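Penicillin-binding protein 1A (Mycobacterium tuberculosis, PDB 5CXW) builds and cross-links mycobacterial peptidoglycan, the chain here being its penicillin-sensitive transpeptidase part with penicillin V bound. Local coordinates at residues F86-A91 with G322-D327; S121-T124 with K129-N132; R157-L162 with G201-Q206; T295-G298 with N303-A306; L330-A333 with A337-G340. One frame throughout, in Å; residues are numbered along the deposited sequence.

In the fold
The five contacts belong to the transpeptidase domain, and three of them form a continuous patch. Interaction 4, the hairpin end of strands 289-296 and 303-312, touches interaction 1 through Phe-297 and Asp-327, and interaction 5 through Asn-303, whose O and ND2 meet Leu-330 N and Ile-338 O; the centres of interactions 4 and 5 are about 10 Å apart. Gln-296, Asn-303, Tyr-339 and Gly-340 line the penicillin V pocket. Interactions 2 and 3, with centres about 12 Å apart, are joined by Arg-157 and Ser-121. Side chains of interactions 2, 3 and 4 come within about 8 to 10 Å of that of Ser-97, the probable acyl-ester nucleophile.

Interaction 1. Residues F86-A91 with G322-D327; sequences FDFAQA and GTVKGD
Phe-88 and Val-324 face each other with CA atoms 8.7 Å apart, one in a type I beta turn running from Asp-87 to Gln-90, the other just past the end of strand 315-323, and no hydrogen bond crosses between them. The gap is spanned by the aromatic ring: Phe-88 points at the strand end, and its CZ lies 3.7 Å from Val-324 O, which sits at the ring edge, near its plane. Such an approach sets the slightly positive ring hydrogens against a carbonyl oxygen. CZ also meets Val-324 CG2 at 4.2 Å, the branch that lies anti to the backbone N. Phenylalanine suits the place because it is long enough to cross the gap. Phe-86 turns an edge atom, CD2, over one ring face, 3.4 Å above the plane of the Phe-88 ring and over its centre. The turn is stiffened by Asp-87, which accepts from Ala-89 N on OD1 at 2.9 Å, forming an Asx turn. Around the contact, Phe-88 packs on Trp-320 of strand 315-323 and on Arg-61 and Ala-63 of strand 60-67, while Asp-87 and Gln-90 lie against helix 2-19, so the turn is held between the central sheet and that helix.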
# COMPACT_ATOMS: atom_id res chain seq x y z
N PHE A 86 -10.12 9.35 15.40
CA PHE A 86 -9.57 8.06 15.04
C PHE A 86 -8.62 8.29 13.89
O PHE A 86 -8.85 9.19 13.09
CB PHE A 86 -10.72 7.21 14.64
CG PHE A 86 -10.38 5.79 14.42
CD1 PHE A 86 -10.27 4.91 15.49
CD2 PHE A 86 -10.20 5.32 13.15
CE1 PHE A 86 -9.94 3.57 15.28
CE2 PHE A 86 -9.92 3.99 12.93
CZ PHE A 86 -9.76 3.11 13.98
N ASP A 87 -7.51 7.54 13.87
CA ASP A 87 -6.50 7.65 12.81
C ASP A 87 -6.70 6.45 11.86
O ASP A 87 -6.28 5.32 12.13
CB ASP A 87 -5.08 7.68 13.37
CG ASP A 87 -4.00 7.92 12.27
OD1 ASP A 87 -4.27 7.68 11.06
OD2 ASP A 87 -2.84 8.24 12.64
N PHE A 88 -7.36 6.70 10.74
CA PHE A 88 -7.61 5.63 9.73
C PHE A 88 -6.38 5.14 8.96
O PHE A 88 -6.49 4.10 8.29
CB PHE A 88 -8.68 6.00 8.73
CG PHE A 88 -10.05 5.74 9.26
CD1 PHE A 88 -10.52 4.45 9.29
CD2 PHE A 88 -10.73 6.75 9.88
CE1 PHE A 88 -11.78 4.17 9.85
CE2 PHE A 88 -12.00 6.49 10.44
CZ PHE A 88 -12.50 5.20 10.39
N ALA A 89 -5.27 5.88 9.04
CA ALA A 89 -4.00 5.43 8.49
C ALA A 89 -3.31 4.37 9.35
O ALA A 89 -2.34 3.76 8.90
CB ALA A 89 -3.03 6.61 8.26
N GLN A 90 -3.80 4.19 10.56
CA GLN A 90 -3.32 3.22 11.52
C GLN A 90 -4.27 2.07 11.77
O GLN A 90 -3.87 1.10 12.46
CB GLN A 90 -3.02 3.91 12.86
CG GLN A 90 -1.89 4.93 12.78
CD GLN A 90 -0.52 4.31 12.56
OE1 GLN A 90 -0.24 3.18 13.02
NE2 GLN A 90 0.35 5.02 11.87
N ALA A 91 -5.47 2.14 11.20
CA ALA A 91 -6.48 1.12 11.41
C ALA A 91 -6.13 -0.18 10.74
O ALA A 91 -5.53 -0.19 9.65
CB ALA A 91 -7.83 1.62 10.89
N GLY A 322 -13.19 3.99 2.70
CA GLY A 322 -14.18 3.08 3.31
C GLY A 322 -15.17 3.89 4.11
O GLY A 322 -15.33 5.10 3.86
N THR A 323 -15.81 3.25 5.08
CA THR A 323 -16.72 3.97 5.94
C THR A 323 -16.30 3.91 7.38
O THR A 323 -15.53 3.02 7.79
CB THR A 323 -18.19 3.48 5.83
OG1 THR A 323 -18.38 2.20 6.48
CG2 THR A 323 -18.62 3.40 4.36
N VAL A 324 -16.84 4.83 8.19
CA VAL A 324 -16.32 4.98 9.53
C VAL A 324 -16.50 3.73 10.42
O VAL A 324 -15.62 3.41 11.20
CB VAL A 324 -16.90 6.21 10.23
CG1 VAL A 324 -18.42 6.17 10.24
CG2 VAL A 324 -16.31 6.36 11.61
N LYS A 325 -17.62 3.02 10.31
CA LYS A 325 -17.81 1.76 11.07
C LYS A 325 -17.51 0.50 10.28
O LYS A 325 -17.51 -0.56 10.84
CB LYS A 325 -19.23 1.66 11.65
CG LYS A 325 -19.44 2.48 12.90
CD LYS A 325 -20.75 2.12 13.56
CE LYS A 325 -20.85 2.73 14.95
NZ LYS A 325 -22.24 2.71 15.49
N GLY A 326 -17.25 0.62 8.98
CA GLY A 326 -16.86 -0.49 8.18
C GLY A 326 -17.88 -1.58 8.06
O GLY A 326 -17.49 -2.73 7.88
N ASP A 327 -19.15 -1.20 8.14
CA ASP A 327 -20.30 -2.11 8.20
C ASP A 327 -21.42 -1.70 7.21
O ASP A 327 -22.59 -1.92 7.48
CB ASP A 327 -20.91 -2.03 9.61
CG ASP A 327 -21.49 -0.66 9.91
OD1 ASP A 327 -21.27 0.31 9.13
OD2 ASP A 327 -22.19 -0.53 10.93

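Interaction 2. Residues S121-T124 with K129-N132; sequences SPLT and KITN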
# COMPACT_ATOMS: atom_id res chain seq x y z
N SER A 121 -9.65 -19.96 -14.78
CA SER A 121 -11.01 -20.46 -14.60
C SER A 121 -11.40 -20.48 -13.12
O SER A 121 -10.52 -20.51 -12.23
CB SER A 121 -11.13 -21.87 -15.17
OG SER A 121 -10.39 -22.81 -14.44
N PRO A 122 -12.70 -20.50 -12.83
CA PRO A 122 -13.10 -20.54 -11.44
C PRO A 122 -12.65 -21.83 -10.75
O PRO A 122 -12.51 -22.89 -11.41
CB PRO A 122 -14.60 -20.49 -11.47
CG PRO A 122 -15.01 -20.11 -12.86
CD PRO A 122 -13.84 -20.31 -13.76
N LEU A 123 -12.54 -21.76 -9.43
CA LEU A 123 -12.23 -22.95 -8.64
C LEU A 123 -12.71 -22.81 -7.24
O LEU A 123 -12.99 -21.71 -6.78
CB LEU A 123 -10.74 -23.29 -8.68
CG LEU A 123 -9.74 -22.39 -7.92
CD1 LEU A 123 -8.40 -23.08 -7.75
CD2 LEU A 123 -9.60 -20.98 -8.52
N THR A 124 -12.76 -23.93 -6.54
CA THR A 124 -13.17 -23.98 -5.13
C THR A 124 -11.99 -24.49 -4.32
O THR A 124 -11.36 -25.45 -4.77
CB THR A 124 -14.33 -24.90 -4.89
OG1 THR A 124 -15.46 -24.46 -5.64
CG2 THR A 124 -14.76 -24.92 -3.39
N LYS A 129 -15.67 -20.79 -2.78
CA LYS A 129 -15.71 -20.54 -4.19
C LYS A 129 -14.86 -19.31 -4.57
O LYS A 129 -15.17 -18.22 -4.15
CB LYS A 129 -17.16 -20.32 -4.63
CG LYS A 129 -18.03 -21.57 -4.61
CD LYS A 129 -19.39 -21.22 -5.26
CE LYS A 129 -20.53 -22.13 -4.86
NZ LYS A 129 -20.09 -23.55 -4.68
N ILE A 130 -13.88 -19.48 -5.46
CA ILE A 130 -13.00 -18.39 -5.90
C ILE A 130 -13.44 -17.99 -7.30
O ILE A 130 -13.48 -18.81 -8.24
CB ILE A 130 -11.48 -18.79 -5.88
CG1 ILE A 130 -11.11 -19.39 -4.52
CG2 ILE A 130 -10.64 -17.59 -6.20
CD1 ILE A 130 -11.45 -18.55 -3.31
N THR A 131 -13.78 -16.71 -7.47
CA THR A 131 -14.24 -16.23 -8.77
C THR A 131 -13.66 -14.83 -8.98
O THR A 131 -13.22 -14.15 -8.02
CB THR A 131 -15.79 -16.10 -8.91
OG1 THR A 131 -16.24 -15.26 -7.87
CG2 THR A 131 -16.46 -17.41 -8.67
N ASN A 132 -13.78 -14.39 -10.23
CA ASN A 132 -13.35 -13.05 -10.62
C ASN A 132 -14.55 -12.16 -10.79
O ASN A 132 -15.63 -12.64 -11.14
CB ASN A 132 -12.59 -13.14 -11.91
CG ASN A 132 -11.39 -14.05 -11.79
OD1 ASN A 132 -10.73 -14.08 -10.75
ND2 ASN A 132 -11.11 -14.78 -12.83
O HOH W 1 -17.89 -25.11 -5.19
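Leu-123 and Ile-130 form the hydrogen-bonded pair of a small antiparallel beta hairpin, strands 123-125 and 128-130. Ile-130 N donates to Leu-123 O at 2.7 Å, whereas the return bond from Leu-123 N to Ile-130 O is weak at 3.3 Å. The next pair, Thr-124 and Lys-129, is non-hydrogen-bonded at the backbone and lies on the other face; there a water receives a hydrogen bond from Lys-129 NZ at 2.7 Å and is also hydrogen-bonded to Thr-124 OG1. Lysine and threonine suit this exposed face, since both can keep polar ends in water while their side chains run side by side. On the opposite face Leu-123 and Ile-130 also lie alongside one another. With CG between the backbone N and the carbonyl carbon (chi1 72°), Leu-123 brings CD2 back toward its neighbour. This apolar face is turned to helix 152-161, where Leu-123 rests on Thr-153 and Arg-157, and Ile-130 on Tyr-156, so branched hydrocarbon chains fit it. At the hairpin's start, Ser-121 O accepts from Arg-157 NH1. Across the apolar pair, Leu-123 CD2 stands 3.9 Å from Ile-130 CB.

Interaction 3. Residues R157-L162 with G201-Q206; sequences RLMLKL and GIVLGQ
Met-159, near the end of helix 152-161, packs against Val-203 and Ile-202 of a 3-10 segment in the transpeptidase domain, a purely apolar helix-to-loop contact in which no hydrogen bond crosses. The closest meeting is between the methionine tip and one valine branch: Met-159 CE lies 3.7 Å from Val-203 CG1, and the sulfur is equally near that methyl group. The sulfur also reaches Ile-202 CG2 at 4.0 Å, so SD touches both residues. Met-159 leaves the helix with CG anti to the backbone N (chi1 165°) and runs extended as far as SD, then bends at chi3 (73°), which turns CE onto Val-203. The methionine end lies slantwise over the valine. A long, unbranched and flexible methionine suits the span, the nearest CA atoms, those of Met-159 and Val-203, being 7.1 Å apart, while the beta-branched partners offer short, compact methyl surfaces.

Further out, Pro-166 of helix 165-176 touches both Met-159 and Ile-202, adding to the apolar surroundings. Val-203 is backed by Ala-103 of helix 100-109 and by Tyr-155 and Tyr-156, and its side chain is about 8 Å from that of Ser-97, the probable acyl-ester nucleophile. Beyond the 3-10 segment the chain turns through Gly-205, whose positive phi (64°) is readily adopted by glycine. The turn is closed by backbone bonds, among them Gly-205 N to Ile-202 O at 3.0 Å.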
# COMPACT_ATOMS: atom_id res chain seq x y z
N ARG A 157 -4.31 -19.76 -7.64
CA ARG A 157 -3.51 -20.83 -8.18
C ARG A 157 -2.01 -20.52 -8.06
O ARG A 157 -1.19 -21.44 -7.85
CB ARG A 157 -3.85 -21.15 -9.65
CG ARG A 157 -5.21 -21.74 -9.88
CD ARG A 157 -5.31 -22.27 -11.30
NE ARG A 157 -6.57 -23.03 -11.50
CZ ARG A 157 -7.77 -22.48 -11.80
NH1 ARG A 157 -7.89 -21.21 -12.07
NH2 ARG A 157 -8.85 -23.26 -11.88
N LEU A 158 -1.62 -19.27 -8.28
CA LEU A 158 -0.22 -18.94 -8.15
C LEU A 158 0.26 -19.16 -6.70
O LEU A 158 1.33 -19.77 -6.48
CB LEU A 158 0.04 -17.51 -8.53
CG LEU A 158 1.48 -17.06 -8.42
CD1 LEU A 158 2.46 -17.85 -9.28
CD2 LEU A 158 1.56 -15.57 -8.74
N MET A 159 -0.53 -18.70 -5.74
CA MET A 159 -0.20 -18.93 -4.32
C MET A 159 -0.08 -20.41 -4.02
O MET A 159 0.85 -20.82 -3.31
CB MET A 159 -1.24 -18.28 -3.42
CG MET A 159 -1.19 -18.75 -1.96
SD MET A 159 -2.51 -18.02 -1.03
CE MET A 159 -3.90 -18.97 -1.72
N LEU A 160 -1.00 -21.23 -4.51
CA LEU A 160 -0.93 -22.66 -4.24
C LEU A 160 0.30 -23.35 -4.85
O LEU A 160 0.79 -24.37 -4.31
CB LEU A 160 -2.22 -23.34 -4.62
CG LEU A 160 -3.43 -22.92 -3.83
CD1 LEU A 160 -4.64 -23.54 -4.50
CD2 LEU A 160 -3.37 -23.21 -2.36
N LYS A 161 0.83 -22.79 -5.92
CA LYS A 161 2.03 -23.31 -6.58
C LYS A 161 3.28 -23.01 -5.76
O LYS A 161 4.30 -23.72 -5.87
CB LYS A 161 2.16 -22.62 -7.91
CG LYS A 161 3.41 -22.90 -8.75
CD LYS A 161 3.44 -24.29 -9.28
CE LYS A 161 4.58 -24.31 -10.31
NZ LYS A 161 4.75 -25.70 -10.76
N LEU A 162 3.27 -21.94 -4.97
CA LEU A 162 4.44 -21.61 -4.18
C LEU A 162 4.80 -22.67 -3.14
O LEU A 162 3.92 -23.22 -2.47
CB LEU A 162 4.19 -20.35 -3.37
CG LEU A 162 3.83 -19.04 -4.13
CD1 LEU A 162 3.50 -17.96 -3.14
CD2 LEU A 162 4.94 -18.64 -5.01
N GLY A 201 -6.84 -17.00 2.17
CA GLY A 201 -7.37 -15.66 1.90
C GLY A 201 -6.36 -14.50 1.90
O GLY A 201 -6.68 -13.41 1.47
N ILE A 202 -5.16 -14.78 2.39
CA ILE A 202 -4.10 -13.79 2.43
C ILE A 202 -3.93 -13.19 1.04
O ILE A 202 -3.67 -11.99 0.94
CB ILE A 202 -2.80 -14.35 2.98
CG1 ILE A 202 -1.77 -13.20 3.13
CG2 ILE A 202 -2.21 -15.49 2.10
CD1 ILE A 202 -0.56 -13.52 3.93
N VAL A 203 -3.96 -14.00 -0.02
CA VAL A 203 -3.64 -13.47 -1.36
C VAL A 203 -4.69 -12.49 -1.86
O VAL A 203 -4.42 -11.67 -2.75
CB VAL A 203 -3.36 -14.61 -2.40
CG1 VAL A 203 -4.64 -15.45 -2.71
CG2 VAL A 203 -2.73 -14.06 -3.68
N LEU A 204 -5.90 -12.60 -1.33
CA LEU A 204 -6.96 -11.68 -1.62
C LEU A 204 -7.13 -10.60 -0.57
O LEU A 204 -8.21 -9.98 -0.48
CB LEU A 204 -8.24 -12.46 -1.84
CG LEU A 204 -8.15 -13.54 -2.95
CD1 LEU A 204 -9.48 -14.27 -3.10
CD2 LEU A 204 -7.68 -13.02 -4.27
N GLY A 205 -6.07 -10.37 0.20
CA GLY A 205 -6.01 -9.27 1.11
C GLY A 205 -7.01 -9.32 2.23
O GLY A 205 -7.50 -8.26 2.63
N GLN A 206 -7.33 -10.51 2.73
CA GLN A 206 -8.35 -10.68 3.74
C GLN A 206 -7.87 -10.37 5.17
O GLN A 206 -8.71 -10.12 6.03
CB GLN A 206 -9.01 -12.06 3.64
CG GLN A 206 -9.57 -12.39 2.23
CD GLN A 206 -11.08 -12.21 2.07
OE1 GLN A 206 -11.71 -11.34 2.70
NE2 GLN A 206 -11.69 -13.05 1.19

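Interaction 4. Residues T295-G298 with N303-A306; sequences TQFG and NKDA. With 35P ((2R,4S)-5,5-dimethyl-2-{(1R)-2-oxo-1-[(phenoxyacetyl)amino]ethyl}-1,3-thiazolidine-4-carboxylic acid), chain C; PEG (di(hydroxyethyl)ether), chain D.
Thr-295 and Asp-305 cross obliquely near the end of the beta hairpin formed by strands 289-296 and 303-312, at an edge of the five-stranded transpeptidase sheet. The threonine hydroxyl donates to Asp-305 OD1 at 2.6 Å, on the anti lone pair of that oxygen, while Lys-304 NZ reaches the syn lone pair of the same oxygen at 2.8 Å in a salt bridge. Two donors thus grip one buried carboxylate oxygen, which probably stabilises its negative charge; OD2 is bonded by Trp-320 NE1. Thr-295 has OG1 between its backbone N and carbonyl carbon (chi1 67°), which aims the hydroxyl at the aspartate. Lys-304 reaches OD1 by bending at chi3 and chi4, and NZ also donates to Gln-94 and to a glycol molecule probably from the crystallisation liquor.

Phe-297 and Lys-304 cross at about a right angle, the lysine's aliphatic part lying obliquely to the ring; a long chain with a polar tip can serve both partners. The backbones are joined by Thr-295 N to Asp-305 O at 2.9 Å and by Lys-304 N to Thr-295 O. Pointing away from this polar cluster, Gln-296 and Asn-303 border the phenoxy ring of penicillin V. Gln-296 NE2 is hydrogen-bonded to Thr-300 O, and Asn-303 ND2 to Ile-338 O. The extended glutamine brings its NE2 3.4 Å from ligand C23, and Asn-303 OD1 is as close to ligand C21.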
# COMPACT_ATOMS: atom_id res chain seq x y z
N THR A 295 -12.51 -4.78 -1.69
CA THR A 295 -13.03 -5.89 -0.85
C THR A 295 -14.54 -6.02 -0.92
O THR A 295 -15.28 -5.06 -1.19
CB THR A 295 -12.59 -5.76 0.60
OG1 THR A 295 -13.20 -4.65 1.18
CG2 THR A 295 -11.10 -5.53 0.73
N GLN A 296 -14.99 -7.24 -0.66
CA GLN A 296 -16.40 -7.54 -0.59
C GLN A 296 -17.00 -7.18 0.76
O GLN A 296 -16.42 -7.44 1.82
CB GLN A 296 -16.59 -9.07 -0.79
CG GLN A 296 -17.99 -9.59 -0.63
CD GLN A 296 -18.05 -11.07 -0.99
OE1 GLN A 296 -17.06 -11.82 -0.81
NE2 GLN A 296 -19.24 -11.53 -1.43
N PHE A 297 -18.23 -6.65 0.71
CA PHE A 297 -19.00 -6.43 1.88
C PHE A 297 -19.76 -7.72 2.22
O PHE A 297 -20.62 -8.19 1.45
CB PHE A 297 -20.00 -5.26 1.70
CG PHE A 297 -20.72 -5.00 2.98
CD1 PHE A 297 -20.09 -4.30 3.99
CD2 PHE A 297 -21.95 -5.56 3.22
CE1 PHE A 297 -20.67 -4.13 5.21
CE2 PHE A 297 -22.55 -5.39 4.45
CZ PHE A 297 -21.90 -4.69 5.45
N GLY A 298 -19.42 -8.31 3.36
CA GLY A 298 -20.07 -9.58 3.78
C GLY A 298 -20.07 -10.66 2.69
O GLY A 298 -19.03 -11.01 2.09
N ASN A 303 -19.33 -3.61 -2.14
CA ASN A 303 -17.92 -3.38 -1.79
C ASN A 303 -17.82 -2.83 -0.37
O ASN A 303 -18.77 -2.22 0.08
CB ASN A 303 -17.28 -2.39 -2.76
CG ASN A 303 -17.29 -2.93 -4.19
OD1 ASN A 303 -17.39 -4.15 -4.41
ND2 ASN A 303 -17.18 -2.03 -5.16
N LYS A 304 -16.67 -2.99 0.26
CA LYS A 304 -16.46 -2.54 1.60
C LYS A 304 -15.30 -1.58 1.74
O LYS A 304 -15.46 -0.53 2.34
CB LYS A 304 -16.27 -3.72 2.56
CG LYS A 304 -16.09 -3.29 4.02
CD LYS A 304 -16.24 -4.45 4.99
CE LYS A 304 -15.08 -5.46 4.88
NZ LYS A 304 -13.77 -4.99 5.50
N ASP A 305 -14.17 -1.94 1.17
CA ASP A 305 -12.95 -1.13 1.21
C ASP A 305 -12.44 -1.00 -0.21
O ASP A 305 -12.52 -1.93 -1.02
CB ASP A 305 -11.80 -1.76 1.99
CG ASP A 305 -12.20 -2.27 3.35
OD1 ASP A 305 -12.66 -3.41 3.44
OD2 ASP A 305 -12.03 -1.50 4.34
N ALA A 306 -11.90 0.16 -0.53
CA ALA A 306 -11.38 0.43 -1.85
C ALA A 306 -10.01 1.02 -1.73
O ALA A 306 -9.81 1.93 -0.94
CB ALA A 306 -12.33 1.33 -2.59
C24 35P C . -16.92 -10.10 -4.61
C23 35P C . -18.25 -9.89 -4.26
C22 35P C . -18.69 -8.62 -3.95
C21 35P C . -17.82 -7.54 -3.97
C20 35P C . -16.50 -7.72 -4.32
C19 35P C . -16.04 -9.02 -4.65
O1 35P C . -14.74 -9.28 -5.02
C2 35P C . -13.89 -8.18 -5.32
C3 35P C . -12.64 -8.71 -5.98
O18 35P C . -12.67 -9.76 -6.59
N4 35P C . -11.58 -7.93 -5.83
C5 35P C . -10.31 -8.25 -6.46
C6 35P C . -9.25 -7.58 -5.67
O17 35P C . -9.43 -6.61 -4.91
C8 35P C . -10.17 -7.78 -7.97
N7 35P C . -9.47 -6.53 -7.81
S11 35P C . -11.58 -7.39 -8.86
C10 35P C . -11.37 -5.67 -8.95
C12 35P C . -12.68 -4.95 -8.66
C15 35P C . -10.89 -5.19 -10.30
C9 35P C . -10.35 -5.39 -7.84
C13 35P C . -9.53 -4.14 -7.89
O14 35P C . -8.36 -4.25 -8.38
O16 35P C . -10.03 -3.10 -7.40
O2 PEG D . -13.58 -6.94 7.77
C3 PEG D . -13.12 -6.84 9.11
C4 PEG D . -11.66 -6.45 9.06
O4 PEG D . -10.91 -7.62 9.30

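Interaction 5. Residues L330-A333 with A337-G340; sequences LVTA and AIYG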
# COMPACT_ATOMS: atom_id res chain seq x y z
N LEU A 330 -20.04 0.32 0.27
CA LEU A 330 -19.40 1.54 -0.06
C LEU A 330 -19.87 2.04 -1.42
O LEU A 330 -19.62 1.39 -2.43
CB LEU A 330 -17.88 1.31 -0.02
CG LEU A 330 -16.96 2.48 -0.22
CD1 LEU A 330 -17.02 3.50 0.92
CD2 LEU A 330 -15.53 1.99 -0.43
N VAL A 331 -20.58 3.16 -1.45
CA VAL A 331 -21.17 3.70 -2.68
C VAL A 331 -21.04 5.21 -2.74
O VAL A 331 -20.87 5.88 -1.72
CB VAL A 331 -22.68 3.34 -2.86
CG1 VAL A 331 -22.87 1.84 -2.98
CG2 VAL A 331 -23.56 3.90 -1.68
N THR A 332 -21.17 5.75 -3.95
CA THR A 332 -21.08 7.20 -4.17
C THR A 332 -22.43 7.80 -3.81
O THR A 332 -23.37 7.08 -3.57
CB THR A 332 -20.73 7.55 -5.61
OG1 THR A 332 -21.78 7.16 -6.50
CG2 THR A 332 -19.44 6.79 -6.02
N ALA A 333 -22.53 9.13 -3.86
CA ALA A 333 -23.79 9.83 -3.58
C ALA A 333 -24.89 9.46 -4.59
O ALA A 333 -26.08 9.47 -4.23
CB ALA A 333 -23.54 11.33 -3.57
N ALA A 337 -21.27 1.81 -7.01
CA ALA A 337 -20.33 1.11 -6.15
C ALA A 337 -18.97 1.82 -6.27
O ALA A 337 -18.57 2.24 -7.41
CB ALA A 337 -20.25 -0.33 -6.55
N ILE A 338 -18.22 1.86 -5.18
CA ILE A 338 -16.84 2.42 -5.17
C ILE A 338 -15.86 1.29 -5.25
O ILE A 338 -15.83 0.41 -4.36
CB ILE A 338 -16.58 3.30 -3.96
CG1 ILE A 338 -17.51 4.53 -4.06
CG2 ILE A 338 -15.14 3.81 -3.91
CD1 ILE A 338 -17.47 5.46 -2.85
N TYR A 339 -15.05 1.28 -6.33
CA TYR A 339 -13.93 0.33 -6.48
C TYR A 339 -12.60 1.02 -6.33
O TYR A 339 -12.51 2.24 -6.37
CB TYR A 339 -13.99 -0.25 -7.91
CG TYR A 339 -15.21 -1.07 -8.24
CD1 TYR A 339 -15.25 -2.40 -8.00
CD2 TYR A 339 -16.35 -0.45 -8.75
CE1 TYR A 339 -16.40 -3.14 -8.28
CE2 TYR A 339 -17.48 -1.18 -9.04
CZ TYR A 339 -17.47 -2.51 -8.80
OH TYR A 339 -18.60 -3.24 -9.06
N GLY A 340 -11.52 0.27 -6.21
CA GLY A 340 -10.16 0.84 -6.17
C GLY A 340 -9.85 1.82 -7.29
O GLY A 340 -9.22 2.84 -7.06
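Ile-338 loses the most surface here, with Leu-330 second and Val-331, Thr-332 and Ala-337 sharing the rest. The isoleucine points toward the 330-333 segment and divides its branches among three residues. Its CB sits 3.8 Å from Leu-330 CG, its CG2 packs on Leu-330 CD2, and its CG1 meets Thr-332 CG2 at 3.6 Å. The terminal CD1 lies against the backbone of Val-331, 3.6 Å from Val-331 C. With CG1 anti to the carbonyl carbon (chi1 -65°) and the chain then extended, the longer branch is carried to Val-331 and Thr-332 while CG2 stays with the leucine. A beta-branched residue suits a position with neighbours on two sides, and Leu-330 turns CG and its CD2 branch to it, while CD1 goes to Gly-322 and Thr-323. Thr-332 serves both kinds of neighbour: its methyl group faces the isoleucine, while OG1 is hydrogen-bonded to Ser-334 OG and Ala-336 N, between the two segments.

One backbone bond ties the segments, from Ile-338 N to Leu-330 O at 3.1 Å; beside it Val-331 and Ala-337 form a single bridge, their CA atoms 4.4 Å apart. Tyr-339 and Gly-340, next along the chain, touch penicillin V. Leu-330 and Ile-338 rest on Ala-306 of strand 303-312, and Ile-338 also touches Leu-343 and Pro-344 of helix 343-356.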